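Local coordinates for protein CRISPR-associated endonuclease Cas12b (Alicyclobacillus acidoterrestris, PDB 5U31) that cuts target DNA as an RNA-guided CRISPR endonuclease, recognising a protospacer adjacent motif and using a RuvC nuclease domain that works best with divalent metal ions, at residues T38-Y50 with L96-V108. The protein carries 3 engineered substitutions. Residues are numbered along the deposited sequence; the frame is centred on the assembly and turned at random.
Sequences TEWLSLLRQENLY and LLQLARQLYELLV. With SO4 (sulfate ion), chain F.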
loop_
_atom_site.group_PDB
_atom_site.type_symbol
_atom_site.label_atom_id
_atom_site.label_comp_id
_atom_site.label_asym_id
_atom_site.label_seq_id
_atom_site.Cartn_x
_atom_site.Cartn_y
_atom_site.Cartn_z
ATOM N N THR A 38 -5.804 22.785 21.786
ATOM C CA THR A 38 -4.814 22.714 20.720
ATOM C C THR A 38 -4.359 24.107 20.300
ATOM O O THR A 38 -3.156 24.368 20.182
ATOM C CB THR A 38 -5.381 21.938 19.534
ATOM O OG1 THR A 38 -5.692 20.604 19.953
ATOM C CG2 THR A 38 -4.373 21.874 18.421
ATOM N N GLU A 39 -5.305 25.024 20.102
ATOM C CA GLU A 39 -4.930 26.397 19.781
ATOM C C GLU A 39 -4.070 27.014 20.879
ATOM O O GLU A 39 -3.147 27.778 20.581
ATOM C CB GLU A 39 -6.190 27.223 19.533
ATOM C CG GLU A 39 -5.958 28.646 19.095
ATOM C CD GLU A 39 -7.257 29.354 18.788
ATOM O OE1 GLU A 39 -8.120 28.742 18.125
ATOM O OE2 GLU A 39 -7.426 30.509 19.229
ATOM N N TRP A 40 -4.333 26.675 22.147
ATOM C CA TRP A 40 -3.483 27.151 23.236
ATOM C C TRP A 40 -2.064 26.623 23.093
ATOM O O TRP A 40 -1.091 27.374 23.223
ATOM C CB TRP A 40 -4.064 26.733 24.587
ATOM C CG TRP A 40 -4.614 27.878 25.356
ATOM C CD1 TRP A 40 -5.926 28.175 25.556
ATOM C CD2 TRP A 40 -3.866 28.905 26.015
ATOM N NE1 TRP A 40 -6.044 29.317 26.304
ATOM C CE2 TRP A 40 -4.792 29.785 26.599
ATOM C CE3 TRP A 40 -2.502 29.163 26.168
ATOM C CZ2 TRP A 40 -4.399 30.903 27.324
ATOM C CZ3 TRP A 40 -2.115 30.270 26.887
ATOM C CH2 TRP A 40 -3.058 31.129 27.454
ATOM N N LEU A 41 -1.933 25.319 22.837
ATOM C CA LEU A 41 -0.616 24.721 22.666
ATOM C C LEU A 41 0.161 25.397 21.542
ATOM O O LEU A 41 1.371 25.620 21.665
ATOM C CB LEU A 41 -0.756 23.224 22.400
ATOM C CG LEU A 41 -1.247 22.378 23.573
ATOM C CD1 LEU A 41 -1.503 20.947 23.123
ATOM C CD2 LEU A 41 -0.233 22.419 24.704
ATOM N N SER A 42 -0.519 25.740 20.443
ATOM C CA SER A 42 0.173 26.355 19.314
ATOM C C SER A 42 0.710 27.736 19.662
ATOM O O SER A 42 1.734 28.154 19.113
ATOM C CB SER A 42 -0.757 26.440 18.104
ATOM O OG SER A 42 -1.898 27.232 18.385
ATOM N N LEU A 43 0.041 28.460 20.563
ATOM C CA LEU A 43 0.561 29.758 20.977
ATOM C C LEU A 43 1.761 29.603 21.903
ATOM O O LEU A 43 2.741 30.348 21.785
ATOM C CB LEU A 43 -0.537 30.581 21.646
ATOM C CG LEU A 43 -1.753 30.863 20.761
ATOM C CD1 LEU A 43 -2.814 31.595 21.545
ATOM C CD2 LEU A 43 -1.351 31.659 19.541
ATOM N N LEU A 44 1.708 28.647 22.836
ATOM C CA LEU A 44 2.873 28.399 23.681
ATOM C C LEU A 44 4.096 28.046 22.845
ATOM O O LEU A 44 5.223 28.400 23.208
ATOM C CB LEU A 44 2.580 27.282 24.680
ATOM C CG LEU A 44 1.374 27.483 25.592
ATOM C CD1 LEU A 44 1.132 26.243 26.435
ATOM C CD2 LEU A 44 1.566 28.716 26.465
ATOM N N ARG A 45 3.883 27.363 21.718
ATOM C CA ARG A 45 4.974 26.947 20.847
ATOM C C ARG A 45 5.702 28.142 20.243
ATOM O O ARG A 45 6.922 28.083 20.043
ATOM C CB ARG A 45 4.412 26.037 19.757
ATOM C CG ARG A 45 5.397 25.554 18.729
ATOM C CD ARG A 45 4.724 24.604 17.762
ATOM N NE ARG A 45 5.616 24.232 16.671
ATOM C CZ ARG A 45 5.645 24.850 15.497
ATOM N NH1 ARG A 45 4.822 25.864 15.264
ATOM N NH2 ARG A 45 6.490 24.456 14.559
ATOM N N GLN A 46 4.973 29.231 19.990
ATOM C CA GLN A 46 5.471 30.478 19.388
ATOM C C GLN A 46 6.514 30.232 18.301
ATOM O O GLN A 46 7.607 30.803 18.297
ATOM C CB GLN A 46 5.992 31.443 20.456
ATOM C CG GLN A 46 6.869 30.847 21.522
ATOM C CD GLN A 46 6.723 31.567 22.843
ATOM O OE1 GLN A 46 7.320 32.619 23.060
ATOM N NE2 GLN A 46 5.915 31.004 23.734
ATOM N N GLU A 47 6.148 29.374 17.356
ATOM C CA GLU A 47 6.861 29.215 16.099
ATOM C C GLU A 47 5.853 29.337 14.966
ATOM O O GLU A 47 4.641 29.399 15.194
ATOM C CB GLU A 47 7.600 27.873 16.036
ATOM C CG GLU A 47 8.783 27.778 16.980
ATOM C CD GLU A 47 9.393 26.390 17.020
ATOM O OE1 GLU A 47 8.838 25.512 17.714
ATOM O OE2 GLU A 47 10.426 26.175 16.351
ATOM N N ASN A 48 6.362 29.373 13.737
ATOM C CA ASN A 48 5.489 29.494 12.574
ATOM C C ASN A 48 4.567 28.289 12.447
ATOM O O ASN A 48 4.969 27.149 12.692
ATOM C CB ASN A 48 6.312 29.640 11.293
ATOM C CG ASN A 48 7.017 30.973 11.198
ATOM O OD1 ASN A 48 6.685 31.916 11.913
ATOM N ND2 ASN A 48 7.992 31.061 10.310
ATOM N N LEU A 49 3.324 28.560 12.059
ATOM C CA LEU A 49 2.344 27.550 11.687
ATOM C C LEU A 49 2.117 27.629 10.182
ATOM O O LEU A 49 1.931 28.724 9.640
ATOM C CB LEU A 49 1.017 27.765 12.423
ATOM C CG LEU A 49 0.845 27.365 13.893
ATOM C CD1 LEU A 49 1.483 26.015 14.163
ATOM C CD2 LEU A 49 1.412 28.406 14.830
ATOM N N TYR A 50 2.126 26.483 9.507
ATOM C CA TYR A 50 1.889 26.442 8.070
ATOM C C TYR A 50 0.590 25.706 7.772
ATOM O O TYR A 50 0.232 24.751 8.470
ATOM C CB TYR A 50 3.057 25.780 7.333
ATOM C CG TYR A 50 4.360 26.526 7.490
ATOM C CD1 TYR A 50 4.745 27.500 6.576
ATOM C CD2 TYR A 50 5.198 26.265 8.558
ATOM C CE1 TYR A 50 5.932 28.186 6.723
ATOM C CE2 TYR A 50 6.385 26.949 8.718
ATOM C CZ TYR A 50 6.749 27.905 7.797
ATOM O OH TYR A 50 7.934 28.583 7.958
ATOM N N LEU A 96 7.859 36.021 30.158
ATOM C CA LEU A 96 6.626 35.266 29.954
ATOM C C LEU A 96 6.713 34.372 28.723
ATOM O O LEU A 96 6.207 33.244 28.734
ATOM C CB LEU A 96 5.442 36.221 29.834
ATOM C CG LEU A 96 4.605 36.498 31.078
ATOM C CD1 LEU A 96 5.476 36.732 32.291
ATOM C CD2 LEU A 96 3.730 37.697 30.808
ATOM N N LEU A 97 7.341 34.859 27.651
ATOM C CA LEU A 97 7.498 34.033 26.457
ATOM C C LEU A 97 8.386 32.824 26.729
ATOM O O LEU A 97 8.093 31.714 26.270
ATOM C CB LEU A 97 8.066 34.867 25.309
ATOM C CG LEU A 97 7.141 35.921 24.702
ATOM C CD1 LEU A 97 7.789 36.540 23.493
ATOM C CD2 LEU A 97 5.812 35.316 24.330
ATOM N N GLN A 98 9.474 33.017 27.479
ATOM C CA GLN A 98 10.347 31.895 27.809
ATOM C C GLN A 98 9.645 30.890 28.711
ATOM O O GLN A 98 9.802 29.677 28.533
ATOM C CB GLN A 98 11.633 32.400 28.460
ATOM C CG GLN A 98 12.555 33.117 27.494
ATOM C CD GLN A 98 13.893 33.462 28.112
ATOM O OE1 GLN A 98 14.253 32.945 29.171
ATOM N NE2 GLN A 98 14.642 34.340 27.452
ATOM N N LEU A 99 8.866 31.373 29.684
ATOM C CA LEU A 99 8.103 30.470 30.538
ATOM C C LEU A 99 7.121 29.645 29.717
ATOM O O LEU A 99 7.046 28.421 29.861
ATOM C CB LEU A 99 7.357 31.263 31.610
ATOM C CG LEU A 99 7.369 30.728 33.046
ATOM C CD1 LEU A 99 6.093 31.134 33.776
ATOM C CD2 LEU A 99 7.571 29.221 33.094
ATOM N N ALA A 100 6.352 30.309 28.849
ATOM C CA ALA A 100 5.369 29.597 28.044
ATOM C C ALA A 100 6.033 28.543 27.180
ATOM O O ALA A 100 5.529 27.421 27.058
ATOM C CB ALA A 100 4.591 30.578 27.176
ATOM N N ARG A 101 7.173 28.882 26.577
ATOM C CA ARG A 101 7.873 27.912 25.748
ATOM C C ARG A 101 8.394 26.750 26.583
ATOM O O ARG A 101 8.334 25.595 26.147
ATOM C CB ARG A 101 9.008 28.590 24.991
ATOM C CG ARG A 101 9.861 27.636 24.201
ATOM C CD ARG A 101 9.154 27.145 22.960
ATOM N NE ARG A 101 9.909 26.068 22.332
ATOM C CZ ARG A 101 9.564 25.472 21.199
ATOM N NH1 ARG A 101 8.469 25.851 20.556
ATOM N NH2 ARG A 101 10.316 24.497 20.708
ATOM N N GLN A 102 8.900 27.029 27.788
ATOM C CA GLN A 102 9.296 25.949 28.687
ATOM C C GLN A 102 8.128 25.016 28.951
ATOM O O GLN A 102 8.258 23.790 28.854
ATOM C CB GLN A 102 9.804 26.507 30.012
ATOM C CG GLN A 102 11.164 27.141 29.973
ATOM C CD GLN A 102 11.590 27.612 31.343
ATOM O OE1 GLN A 102 11.656 26.823 32.288
ATOM N NE2 GLN A 102 11.861 28.905 31.466
ATOM N N LEU A 103 6.977 25.591 29.306
ATOM C CA LEU A 103 5.774 24.795 29.509
ATOM C C LEU A 103 5.455 23.959 28.280
ATOM O O LEU A 103 5.144 22.767 28.394
ATOM C CB LEU A 103 4.600 25.709 29.851
ATOM C CG LEU A 103 3.268 25.015 30.121
ATOM C CD1 LEU A 103 3.362 24.162 31.366
ATOM C CD2 LEU A 103 2.170 26.038 30.261
ATOM N N TYR A 104 5.534 24.564 27.094
ATOM C CA TYR A 104 5.185 23.840 25.879
ATOM C C TYR A 104 6.079 22.625 25.684
ATOM O O TYR A 104 5.606 21.556 25.286
ATOM C CB TYR A 104 5.275 24.759 24.668
ATOM C CG TYR A 104 4.995 24.027 23.384
ATOM C CD1 TYR A 104 3.702 23.643 23.056
ATOM C CD2 TYR A 104 6.021 23.706 22.504
ATOM C CE1 TYR A 104 3.437 22.966 21.887
ATOM C CE2 TYR A 104 5.761 23.027 21.331
ATOM C CZ TYR A 104 4.467 22.659 21.029
ATOM O OH TYR A 104 4.198 21.985 19.864
ATOM N N GLU A 105 7.374 22.766 25.965
ATOM C CA GLU A 105 8.284 21.642 25.804
ATOM C C GLU A 105 8.060 20.564 26.858
ATOM O O GLU A 105 8.509 19.429 26.669
ATOM C CB GLU A 105 9.727 22.141 25.827
ATOM C CG GLU A 105 10.030 23.133 24.714
ATOM C CD GLU A 105 11.421 23.737 24.813
ATOM O OE1 GLU A 105 12.159 23.388 25.759
ATOM O OE2 GLU A 105 11.780 24.560 23.941
ATOM N N LEU A 106 7.374 20.888 27.959
ATOM C CA LEU A 106 6.965 19.859 28.910
ATOM C C LEU A 106 5.686 19.163 28.465
ATOM O O LEU A 106 5.518 17.963 28.708
ATOM C CB LEU A 106 6.760 20.461 30.304
ATOM C CG LEU A 106 7.964 21.061 31.031
ATOM C CD1 LEU A 106 7.544 21.611 32.374
ATOM C CD2 LEU A 106 9.052 20.034 31.202
ATOM N N LEU A 107 4.782 19.899 27.818
ATOM C CA LEU A 107 3.529 19.322 27.351
ATOM C C LEU A 107 3.711 18.508 26.075
ATOM O O LEU A 107 2.989 17.528 25.863
ATOM C CB LEU A 107 2.497 20.431 27.127
ATOM C CG LEU A 107 2.098 21.234 28.369
ATOM C CD1 LEU A 107 1.315 22.484 28.005
ATOM C CD2 LEU A 107 1.285 20.374 29.314
ATOM N N VAL A 108 4.645 18.897 25.214
ATOM C CA VAL A 108 4.888 18.190 23.960
ATOM C C VAL A 108 6.389 17.972 23.832
ATOM O O VAL A 108 7.057 18.694 23.079
ATOM C CB VAL A 108 4.330 18.963 22.753
ATOM C CG1 VAL A 108 4.525 18.166 21.468
ATOM C CG2 VAL A 108 2.858 19.271 22.949
HETATM S S SO4 F . -8.486 32.342 27.014
HETATM O O1 SO4 F . -7.982 32.192 25.651
HETATM O O2 SO4 F . -8.077 33.651 27.518
HETATM O O3 SO4 F . -9.942 32.234 27.005
HETATM O O4 SO4 F . -7.932 31.308 27.885
#
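Arg101 reaches from helix 96-107 to the C-terminal end of helix 38-45, where its NH1 serves two acceptors. Arg101 NH1 gives Arg45 O a hydrogen bond of 2.8 Å, in the carbonyl plane and on a lone pair, and forms a salt bridge of 2.9 Å with Glu47 OE1, whose carboxylate plane the donor approaches from above. A bend at chi2 (74°) brings the guanidinium there, while Arg101 NE binds Glu105 OE2 on its own helix. Arg45 is extended, its CB over the centre of the Tyr104 ring in a CH-pi contact (3.6 Å to the centroid). Arg45 NH1 points straight at Asn48 O (2.9 Å, 177°), and its NE pairs with Glu233, which also takes a hydrogen bond with Tyr104 OH. Just past the helix, where Gln46 has positive phi, its amide folds back and NE2 donates to Leu44 O (2.7 Å); its OE1 lies against Leu97 CB. Next to these polar groups Leu44 fits as a knob among Ala100, Leu103, Tyr104 and Leu107, with CD2 3.6 Å from Ala100 CB, and Leu41 CD2 meets Leu107 CD1. Two helices crossing at -123° around a single leucine knob, bordered by an Arg-Glu salt-bridge network, form part of the helical REC1 domain.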